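Long-range contacts in NDP-rhamnosyltransferase (Saccharopolyspora spinosa, PDB 3TSA), which belongs to the glycosyltransferases of the two-domain GT-B fold: residues Leu310-Tyr315 against Ile332-Glu337; Pro72-Gly77 against Asp317-Ala322; Leu5-Pro10 against Ala124-Val129; Leu118-Cys123 against Val138-Trp143. One frame throughout, in Å; residues are numbered along the deposited sequence.

Contact 1: Leu310-Tyr315 against Ile332-Glu337; sequences LVLPQY and ICLPDE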
# COMPACT_ATOMS: atom_id res chain seq x y z
N LEU A 310 21.32 19.90 -2.06
CA LEU A 310 21.82 21.00 -1.20
C LEU A 310 21.01 20.82 0.11
O LEU A 310 19.80 20.93 0.08
CB LEU A 310 21.41 22.27 -1.87
CG LEU A 310 22.27 23.52 -1.61
CD1 LEU A 310 21.78 24.83 -2.22
CD2 LEU A 310 22.92 23.64 -0.32
N VAL A 311 21.72 20.61 1.24
CA VAL A 311 21.07 20.08 2.43
C VAL A 311 21.15 21.16 3.51
O VAL A 311 22.20 21.74 3.72
CB VAL A 311 21.75 18.81 2.95
CG1 VAL A 311 20.83 18.17 4.02
CG2 VAL A 311 21.92 17.75 1.78
N LEU A 312 20.00 21.48 4.07
CA LEU A 312 19.96 22.44 5.21
C LEU A 312 19.54 21.68 6.42
O LEU A 312 18.39 21.71 6.87
CB LEU A 312 18.96 23.54 4.86
CG LEU A 312 19.13 24.52 3.67
CD1 LEU A 312 19.16 23.89 2.37
CD2 LEU A 312 17.86 25.38 3.71
N PRO A 313 20.49 20.99 7.09
CA PRO A 313 20.07 20.15 8.21
C PRO A 313 19.53 20.96 9.41
O PRO A 313 19.95 22.12 9.60
CB PRO A 313 21.41 19.48 8.62
CG PRO A 313 22.52 20.50 8.18
CD PRO A 313 21.95 20.98 6.86
N GLN A 314 18.63 20.35 10.12
CA GLN A 314 17.91 21.00 11.24
C GLN A 314 18.05 20.25 12.55
O GLN A 314 18.26 20.85 13.62
CB GLN A 314 16.42 21.19 10.87
CG GLN A 314 16.17 21.90 9.55
CD GLN A 314 16.72 23.34 9.54
OE1 GLN A 314 17.26 23.78 8.52
NE2 GLN A 314 16.60 24.05 10.66
N TYR A 315 17.89 18.93 12.51
CA TYR A 315 17.80 18.21 13.75
C TYR A 315 18.12 16.72 13.54
O TYR A 315 18.31 16.26 12.40
CB TYR A 315 16.42 18.41 14.41
CG TYR A 315 15.17 18.00 13.61
CD1 TYR A 315 15.14 16.92 12.66
CD2 TYR A 315 13.97 18.66 13.89
CE1 TYR A 315 13.93 16.59 12.01
CE2 TYR A 315 12.82 18.31 13.30
CZ TYR A 315 12.79 17.30 12.36
OH TYR A 315 11.58 17.00 11.79
N ILE A 332 25.98 19.69 -1.38
CA ILE A 332 26.59 20.76 -0.57
C ILE A 332 25.79 20.81 0.73
O ILE A 332 24.57 20.70 0.71
CB ILE A 332 26.58 22.09 -1.35
CG1 ILE A 332 27.66 22.08 -2.47
CG2 ILE A 332 26.93 23.28 -0.38
CD1 ILE A 332 27.59 23.27 -3.36
N CYS A 333 26.50 20.96 1.87
CA CYS A 333 25.87 21.09 3.16
C CYS A 333 25.92 22.59 3.61
O CYS A 333 27.01 23.21 3.54
CB CYS A 333 26.67 20.18 4.13
SG CYS A 333 26.17 20.49 5.88
N LEU A 334 24.80 23.20 4.00
CA LEU A 334 24.86 24.50 4.76
C LEU A 334 24.62 24.13 6.23
O LEU A 334 23.49 23.86 6.63
CB LEU A 334 23.83 25.53 4.23
CG LEU A 334 23.76 25.72 2.70
CD1 LEU A 334 22.69 26.74 2.29
CD2 LEU A 334 25.14 26.17 2.21
N PRO A 335 25.70 24.13 7.05
CA PRO A 335 25.63 23.27 8.27
C PRO A 335 25.00 23.91 9.46
O PRO A 335 24.73 23.22 10.44
CB PRO A 335 27.10 23.00 8.58
CG PRO A 335 27.81 24.20 8.05
CD PRO A 335 27.08 24.48 6.73
N ASP A 336 24.72 25.19 9.36
CA ASP A 336 24.20 25.91 10.57
C ASP A 336 23.44 27.14 10.14
O ASP A 336 23.30 27.39 8.94
CB ASP A 336 25.36 26.27 11.56
CG ASP A 336 26.46 26.97 10.87
OD1 ASP A 336 26.20 27.69 9.90
OD2 ASP A 336 27.63 26.79 11.33
N GLU A 337 22.87 27.89 11.10
CA GLU A 337 22.05 28.99 10.75
C GLU A 337 22.75 30.12 9.98
O GLU A 337 22.19 30.69 9.01
CB GLU A 337 21.34 29.55 12.00
CG GLU A 337 20.20 30.46 11.53
CD GLU A 337 19.66 31.32 12.71
OE1 GLU A 337 20.46 31.77 13.56
OE2 GLU A 337 18.41 31.56 12.74
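Ile332 O takes the backbone N-H of Val311 at 2.9 Å. The same oxygen meets the CA-H of Leu310, with Leu310 CA 3.4 Å from Ile332 O. Val311 O in turn accepts the backbone N-H of Leu334 at 3.0 Å, and this bond is nearly straight (167° at the hydrogen). Val311 therefore uses both its N-H and its C=O toward the neighbouring strand, as one residue does in a parallel bridge, here with Cys333.

Leu310 and Leu334 are the main apolar pair. Leu310 CG is anti to the backbone N (chi1 -153°), which brings CD2 over toward the other strand. That methyl sits 3.8 Å from Leu334 CG and 4.0 Å from Ile332 CG2, and the two leucines meet at a slant. Phe346 of helix 343-354 covers Leu310, Leu312 and Leu334. On the face of Val311 and Cys333, Ala322 of helix 318-327 packs against both.

Past the strands the backbones draw apart. Pro313 lays its ring against the other loop, with CD 3.3 Å from Leu334 O and CG 4.3 Å from Cys333 SG. Gln340 NE2 then bonds to both Pro313 O and Leu334 O, tying the two loops together. Strand 309-311, helix 318-327 and strand 331-333 form a beta-alpha-beta crossover at one margin of the C-terminal Rossmann-like sheet, as expected of a GT-B fold.

Contact 2: Pro72-Gly77 against Asp317-Ala322; sequences PNPAFG and DQFDYA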
# COMPACT_ATOMS: atom_id res chain seq x y z
N PRO A 72 18.16 25.83 12.82
CA PRO A 72 18.82 24.53 13.02
C PRO A 72 19.52 24.42 14.31
O PRO A 72 19.96 25.40 14.89
CB PRO A 72 19.80 24.43 11.85
CG PRO A 72 20.19 25.89 11.53
CD PRO A 72 18.86 26.68 11.83
N ASN A 73 19.63 23.21 14.83
CA ASN A 73 20.41 22.95 16.06
C ASN A 73 21.56 21.98 15.78
O ASN A 73 21.39 20.74 15.93
CB ASN A 73 19.50 22.39 17.17
CG ASN A 73 20.23 22.38 18.51
OD1 ASN A 73 21.48 22.47 18.53
ND2 ASN A 73 19.50 22.15 19.59
N PRO A 74 22.75 22.50 15.39
CA PRO A 74 23.91 21.67 15.06
C PRO A 74 24.37 20.72 16.17
O PRO A 74 25.09 19.74 15.91
CB PRO A 74 25.04 22.73 14.84
CG PRO A 74 24.29 23.91 14.30
CD PRO A 74 23.03 23.95 15.20
N ALA A 75 23.95 20.98 17.42
CA ALA A 75 24.43 20.11 18.50
C ALA A 75 23.89 18.68 18.29
O ALA A 75 24.48 17.71 18.74
CB ALA A 75 24.02 20.69 19.90
N PHE A 76 22.83 18.52 17.51
CA PHE A 76 22.49 17.11 17.17
C PHE A 76 23.54 16.36 16.45
O PHE A 76 23.61 15.09 16.55
CB PHE A 76 21.14 16.97 16.36
CG PHE A 76 19.92 17.16 17.15
CD1 PHE A 76 19.37 16.12 17.90
CD2 PHE A 76 19.25 18.40 17.08
CE1 PHE A 76 18.20 16.35 18.64
CE2 PHE A 76 18.06 18.66 17.82
CZ PHE A 76 17.52 17.62 18.60
N GLY A 77 24.34 17.06 15.68
CA GLY A 77 25.43 16.41 14.97
C GLY A 77 26.78 16.52 15.66
O GLY A 77 27.86 16.34 15.07
N ASP A 317 19.33 13.24 12.78
CA ASP A 317 20.39 12.63 11.96
C ASP A 317 20.76 13.49 10.79
O ASP A 317 21.68 13.13 10.02
CB ASP A 317 19.83 11.27 11.39
CG ASP A 317 18.55 11.44 10.64
OD1 ASP A 317 17.65 12.18 11.10
OD2 ASP A 317 18.38 10.79 9.59
N GLN A 318 20.15 14.69 10.69
CA GLN A 318 20.29 15.47 9.43
C GLN A 318 21.68 16.05 9.19
O GLN A 318 22.13 16.14 8.04
CB GLN A 318 19.22 16.59 9.28
CG GLN A 318 17.81 15.94 9.20
CD GLN A 318 16.73 16.93 9.33
OE1 GLN A 318 16.98 18.06 9.77
NE2 GLN A 318 15.49 16.51 8.97
N PHE A 319 22.37 16.47 10.27
CA PHE A 319 23.76 16.96 10.17
C PHE A 319 24.72 15.95 9.69
O PHE A 319 25.56 16.25 8.87
CB PHE A 319 24.20 17.53 11.57
CG PHE A 319 23.30 18.68 11.96
CD1 PHE A 319 23.57 19.95 11.41
CD2 PHE A 319 22.17 18.46 12.76
CE1 PHE A 319 22.65 21.07 11.69
CE2 PHE A 319 21.26 19.56 13.04
CZ PHE A 319 21.49 20.81 12.45
N ASP A 320 24.64 14.72 10.24
CA ASP A 320 25.45 13.60 9.76
C ASP A 320 25.21 13.30 8.30
O ASP A 320 26.18 13.24 7.54
CB ASP A 320 25.15 12.37 10.64
CG ASP A 320 25.72 12.55 12.04
OD1 ASP A 320 26.97 12.38 12.14
OD2 ASP A 320 24.99 12.87 12.96
N TYR A 321 23.94 13.17 7.90
CA TYR A 321 23.69 12.89 6.48
C TYR A 321 24.25 14.02 5.63
O TYR A 321 24.90 13.79 4.64
CB TYR A 321 22.21 12.80 6.19
CG TYR A 321 21.94 12.61 4.76
CD1 TYR A 321 22.11 11.36 4.19
CD2 TYR A 321 21.50 13.68 3.97
CE1 TYR A 321 21.87 11.16 2.78
CE2 TYR A 321 21.26 13.52 2.59
CZ TYR A 321 21.45 12.26 2.02
OH TYR A 321 21.20 12.03 0.70
N ALA A 322 23.98 15.27 6.03
CA ALA A 322 24.43 16.39 5.21
C ALA A 322 25.98 16.43 5.02
O ALA A 322 26.45 16.65 3.90
CB ALA A 322 23.91 17.75 5.78
O HOH W 1 25.44 12.97 15.60
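Phe319 has its CG anti to the carbonyl carbon (chi1 -61°), and chi2 of -82° sets the ring across the side-chain stem. The ring thus leaves helix 318-327 and enters the curve of the loop 72-77. Pro74 CA lies over one face, 3.7 Å from the ring centroid and 17° off the normal, a CH-pi contact. Pro72 CB meets the ring at its edge, 4.0 Å from Phe319 CZ. Asn73 O approaches obliquely, 3.1 Å from Phe319 CE2. Phe76 joins in through CB alone, 4.0 Å from Phe319 CD2, while its own ring turns off to meet Phe316.

Gly77 comes close to the helix, with CA 3.8 Å from Phe319 CB. At this spot a water donates to both Phe76 O and Asp320 OD2, the latter at 2.7 Å. It bridges loop and helix.

The loop is shaped from within. Asn73 OD1 accepts the N-H of Ala75 in an Asx turn, and residues 74-76, partly within that turn, form a short 3-10 segment. Gly77 O is also bonded to Arg323, further along the helix. The arrangement is an interdomain contact of the GT-B fold: a loop of the N-terminal half rests on a helix of the C-terminal half.

Contact 3: Leu5-Pro10 against Ala124-Val129; sequences LVVPLP and ALIGRV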
# COMPACT_ATOMS: atom_id res chain seq x y z
N LEU A 5 4.28 -7.64 13.79
CA LEU A 5 3.80 -6.38 14.44
C LEU A 5 4.87 -5.33 14.23
O LEU A 5 6.03 -5.59 14.67
CB LEU A 5 3.54 -6.58 15.95
CG LEU A 5 2.95 -5.40 16.74
CD1 LEU A 5 1.59 -4.95 16.16
CD2 LEU A 5 2.75 -5.79 18.23
N VAL A 6 4.48 -4.21 13.66
CA VAL A 6 5.39 -3.17 13.34
C VAL A 6 5.26 -2.07 14.40
O VAL A 6 4.12 -1.64 14.74
CB VAL A 6 5.07 -2.63 11.97
CG1 VAL A 6 6.02 -1.45 11.59
CG2 VAL A 6 5.08 -3.78 10.98
N VAL A 7 6.39 -1.68 14.98
CA VAL A 7 6.40 -0.76 16.11
C VAL A 7 7.26 0.43 15.71
O VAL A 7 8.49 0.38 15.84
CB VAL A 7 7.03 -1.44 17.30
CG1 VAL A 7 7.00 -0.58 18.53
CG2 VAL A 7 6.31 -2.78 17.57
N PRO A 8 6.64 1.48 15.10
CA PRO A 8 7.40 2.61 14.69
C PRO A 8 7.36 3.69 15.76
O PRO A 8 6.53 3.63 16.69
CB PRO A 8 6.67 3.05 13.44
CG PRO A 8 5.21 2.67 13.73
CD PRO A 8 5.28 1.44 14.50
N LEU A 9 8.28 4.65 15.66
CA LEU A 9 8.16 5.88 16.42
C LEU A 9 7.02 6.68 15.82
O LEU A 9 6.72 6.52 14.62
CB LEU A 9 9.40 6.74 16.21
CG LEU A 9 10.58 6.76 17.17
CD1 LEU A 9 11.42 7.94 16.66
CD2 LEU A 9 10.17 6.84 18.60
N PRO A 10 6.37 7.55 16.63
CA PRO A 10 5.25 8.26 16.02
C PRO A 10 5.71 9.38 15.10
O PRO A 10 5.25 10.48 15.25
CB PRO A 10 4.50 8.85 17.21
CG PRO A 10 5.56 8.98 18.28
CD PRO A 10 6.60 7.94 18.03
N ALA A 124 12.32 3.22 18.57
CA ALA A 124 11.10 2.89 19.29
C ALA A 124 11.40 1.85 20.37
O ALA A 124 11.18 0.65 20.21
CB ALA A 124 10.01 2.42 18.31
N LEU A 125 11.97 2.33 21.50
CA LEU A 125 12.40 1.48 22.55
C LEU A 125 11.34 0.57 23.10
O LEU A 125 11.69 -0.52 23.53
CB LEU A 125 13.00 2.30 23.70
CG LEU A 125 14.20 3.19 23.29
CD1 LEU A 125 14.58 4.10 24.48
CD2 LEU A 125 15.28 2.24 22.87
N ILE A 126 10.07 0.99 23.08
CA ILE A 126 9.00 0.07 23.49
C ILE A 126 9.08 -1.28 22.77
O ILE A 126 8.82 -2.33 23.38
CB ILE A 126 7.61 0.70 23.27
CG1 ILE A 126 6.48 -0.31 23.67
CG2 ILE A 126 7.40 1.06 21.81
CD1 ILE A 126 6.54 -0.75 25.09
N GLY A 127 9.37 -1.29 21.46
CA GLY A 127 9.46 -2.59 20.78
C GLY A 127 10.51 -3.57 21.31
O GLY A 127 10.32 -4.78 21.35
N ARG A 128 11.63 -3.02 21.73
CA ARG A 128 12.66 -3.80 22.36
C ARG A 128 12.24 -4.34 23.77
O ARG A 128 12.52 -5.51 24.09
CB ARG A 128 13.95 -3.01 22.46
CG ARG A 128 14.53 -2.70 21.07
CD ARG A 128 15.78 -1.84 21.17
NE ARG A 128 16.84 -2.68 21.71
CZ ARG A 128 18.07 -2.23 22.02
NH1 ARG A 128 18.38 -0.95 21.80
NH2 ARG A 128 18.99 -3.08 22.52
N VAL A 129 11.61 -3.48 24.57
CA VAL A 129 11.03 -3.89 25.86
C VAL A 129 10.03 -5.02 25.59
O VAL A 129 10.09 -6.08 26.21
CB VAL A 129 10.44 -2.71 26.64
CG1 VAL A 129 9.66 -3.21 27.91
CG2 VAL A 129 11.59 -1.71 27.04
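Val7 and Ile126 meet methyl to methyl, with Val7 CG1 3.7 Å from Ile126 CG2. Ile126 has CG1 anti to N (chi1 179°), which leaves CG2 between N and the carbonyl carbon. From there CG2 faces strand 3-7. The two side chains cross at about a right angle. The Ile126 side chain also touches Ser99, Leu103 and Tyr106 of helix 82-113.

Val7 CG1 also reaches the backbone of the first helical turn, 3.8 Å from Gly127 N. Gly127 presents no side chain here, and strand and helix come within 5.9 Å between Val7 CA and Gly127 CA.

Ala124 fits its methyl against the chain where the strand ends. Its CB is 3.5 Å from Val7 O and 3.9 Å from Leu9 N. Leu9 has a chi1 of -96°, away from the usual staggered values, and this carries CD2 to 4.1 Å from Ala124 CA. Leu9 N is bonded to Asp121 OD2, and Val7 pairs with Leu119 in the sheet.

Contact between the two segments is thus apolar, made by small groups in a buried place. It rests on the close fit between helix 125-133 and the end of strand 3-7.

Contact 4: Leu118-Cys123 against Val138-Trp143; sequences LLVDVC and VVLHRW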
# COMPACT_ATOMS: atom_id res chain seq x y z
N LEU A 118 8.66 -8.93 15.78
CA LEU A 118 8.45 -7.48 15.93
C LEU A 118 9.42 -6.77 14.99
O LEU A 118 10.63 -7.01 15.06
CB LEU A 118 8.67 -7.06 17.37
CG LEU A 118 7.93 -7.84 18.45
CD1 LEU A 118 8.38 -7.17 19.85
CD2 LEU A 118 6.40 -7.79 18.20
N LEU A 119 8.90 -5.88 14.14
CA LEU A 119 9.74 -5.06 13.28
C LEU A 119 9.67 -3.67 13.90
O LEU A 119 8.61 -3.04 13.94
CB LEU A 119 9.13 -5.05 11.89
CG LEU A 119 9.90 -4.17 10.90
CD1 LEU A 119 11.35 -4.62 10.73
CD2 LEU A 119 9.21 -4.18 9.57
N VAL A 120 10.80 -3.20 14.42
CA VAL A 120 10.78 -2.11 15.37
C VAL A 120 11.67 -1.01 14.88
O VAL A 120 12.84 -1.29 14.54
CB VAL A 120 11.31 -2.67 16.72
CG1 VAL A 120 11.42 -1.55 17.78
CG2 VAL A 120 10.30 -3.79 17.22
N ASP A 121 11.17 0.24 14.83
CA ASP A 121 12.07 1.37 14.54
C ASP A 121 13.23 1.41 15.56
O ASP A 121 13.02 1.21 16.75
CB ASP A 121 11.17 2.61 14.63
CG ASP A 121 11.90 3.97 14.56
OD1 ASP A 121 13.09 4.18 14.84
OD2 ASP A 121 11.14 4.94 14.30
N VAL A 122 14.46 1.71 15.09
CA VAL A 122 15.63 1.74 16.01
C VAL A 122 15.41 2.56 17.22
O VAL A 122 15.87 2.17 18.31
CB VAL A 122 16.93 2.23 15.30
CG1 VAL A 122 17.91 2.66 16.30
CG2 VAL A 122 17.55 1.02 14.59
N CYS A 123 14.71 3.69 17.10
CA CYS A 123 14.41 4.52 18.28
C CYS A 123 13.15 4.15 19.08
O CYS A 123 12.96 4.67 20.18
CB CYS A 123 14.21 5.92 17.86
SG CYS A 123 15.80 6.67 17.28
N VAL A 138 13.17 -9.58 17.67
CA VAL A 138 13.06 -8.20 17.31
C VAL A 138 14.00 -7.96 16.15
O VAL A 138 15.21 -8.20 16.27
CB VAL A 138 13.34 -7.26 18.51
CG1 VAL A 138 13.49 -5.82 18.04
CG2 VAL A 138 12.17 -7.32 19.50
N VAL A 139 13.44 -7.44 15.06
CA VAL A 139 14.28 -7.00 13.95
C VAL A 139 14.19 -5.49 14.00
O VAL A 139 13.08 -4.90 13.85
CB VAL A 139 13.74 -7.52 12.62
CG1 VAL A 139 14.54 -6.89 11.42
CG2 VAL A 139 13.87 -9.11 12.49
N LEU A 140 15.32 -4.84 14.24
CA LEU A 140 15.32 -3.38 14.28
C LEU A 140 15.39 -2.86 12.82
O LEU A 140 16.01 -3.47 11.94
CB LEU A 140 16.55 -2.81 15.08
CG LEU A 140 16.41 -2.86 16.61
CD1 LEU A 140 17.52 -1.92 17.21
CD2 LEU A 140 15.00 -2.47 17.08
N HIS A 141 14.77 -1.70 12.59
CA HIS A 141 14.82 -1.05 11.26
C HIS A 141 15.32 0.39 11.32
O HIS A 141 14.67 1.25 11.93
CB HIS A 141 13.40 -1.08 10.65
CG HIS A 141 13.38 -0.79 9.18
ND1 HIS A 141 13.43 0.49 8.70
CD2 HIS A 141 13.35 -1.61 8.10
CE1 HIS A 141 13.42 0.46 7.37
NE2 HIS A 141 13.39 -0.80 6.98
N ARG A 142 16.43 0.68 10.66
CA ARG A 142 16.91 2.04 10.52
C ARG A 142 16.12 2.74 9.44
O ARG A 142 15.82 2.15 8.39
CB ARG A 142 18.38 2.02 10.11
CG ARG A 142 19.22 1.62 11.31
CD ARG A 142 20.69 1.41 10.91
NE ARG A 142 21.45 1.22 12.20
CZ ARG A 142 22.54 0.43 12.25
NH1 ARG A 142 23.05 -0.15 11.12
NH2 ARG A 142 23.13 0.21 13.46
N TRP A 143 15.83 4.02 9.68
CA TRP A 143 15.24 4.81 8.57
C TRP A 143 16.32 5.40 7.66
O TRP A 143 16.04 5.81 6.51
CB TRP A 143 14.32 5.89 9.14
CG TRP A 143 15.15 6.89 9.91
CD1 TRP A 143 15.81 7.96 9.38
CD2 TRP A 143 15.55 6.79 11.25
NE1 TRP A 143 16.55 8.58 10.34
CE2 TRP A 143 16.42 7.90 11.51
CE3 TRP A 143 15.21 5.93 12.31
CZ2 TRP A 143 16.98 8.13 12.75
CZ3 TRP A 143 15.77 6.16 13.56
CH2 TRP A 143 16.66 7.27 13.77
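Backbone hydrogen bonds join Leu118-Cys123 to Val138-Trp143. Val139 N donates to Leu118 O at 2.8 Å, almost straight at 172°. Val120 N then donates to Val139 O, and His141 N to Val120 O at 2.8 Å. Val122 N reaches His141 O at 3.2 Å, from well above the carbonyl plane. This last bond keeps the register but is longer and less well aligned.

Apolar packing covers both faces. Leu118, Val120, Val138 and Leu140 share one. There Leu140 CD2 lies 3.7 Å from Val120 CB, and Val138 divides its branches, CG2 to Leu118 and CG1 to Val120. Leu119 and Val139 meet on the other, beside His141. Strands 117-121 and 138-141 with helix 125-133 between them make a beta-alpha-beta crossover of the N-terminal Rossmann-like sheet. Beyond the strands, Val122 CG2 lies 3.7 Å from Arg142 CG. The guanidinium group of Arg142 forms salt bridges with Asp146 and Asp180.

Polar and sulfur contacts gather at the C-terminal ends. Asp121 OD1 accepts the N-H of Cys123 at 2.8 Å in an Asx turn, while OD2 is bonded to His14. The chi1 of 67° puts the Trp143 indole back beside this turn. Asp121 OD1 meets the ring edge, 3.6 Å from CZ3 of Trp143, with carboxylate and ring planes 61° apart. Cys123 SG is also at the edge, 3.7 Å from Trp143 CH2. The indole NE1 bonds to Asp317.

In the fold
Contacts 3 and 4 lie in the N-terminal half, their centres 7 Å apart. They share one parallel sheet, where strands 3-7, 117-121 and 138-141 are neighbours. Contact 1 sits in the second sheet, with centre 27 Å from that of contact 4. Contact 2 is 8 Å from contact 1 between centres and links the halves, bringing a loop that follows strand 50-53 onto helix 318-327. That helix connects the two strands of contact 1. Along the chain, contacts 3 and 4 close before contact 1 opens, and contact 4 falls between the segments of contact 2. Segments alternate in contacts 1 and 2, 2 and 3, and 3 and 4. Contacts 2 and 4 also touch, another tie between the halves.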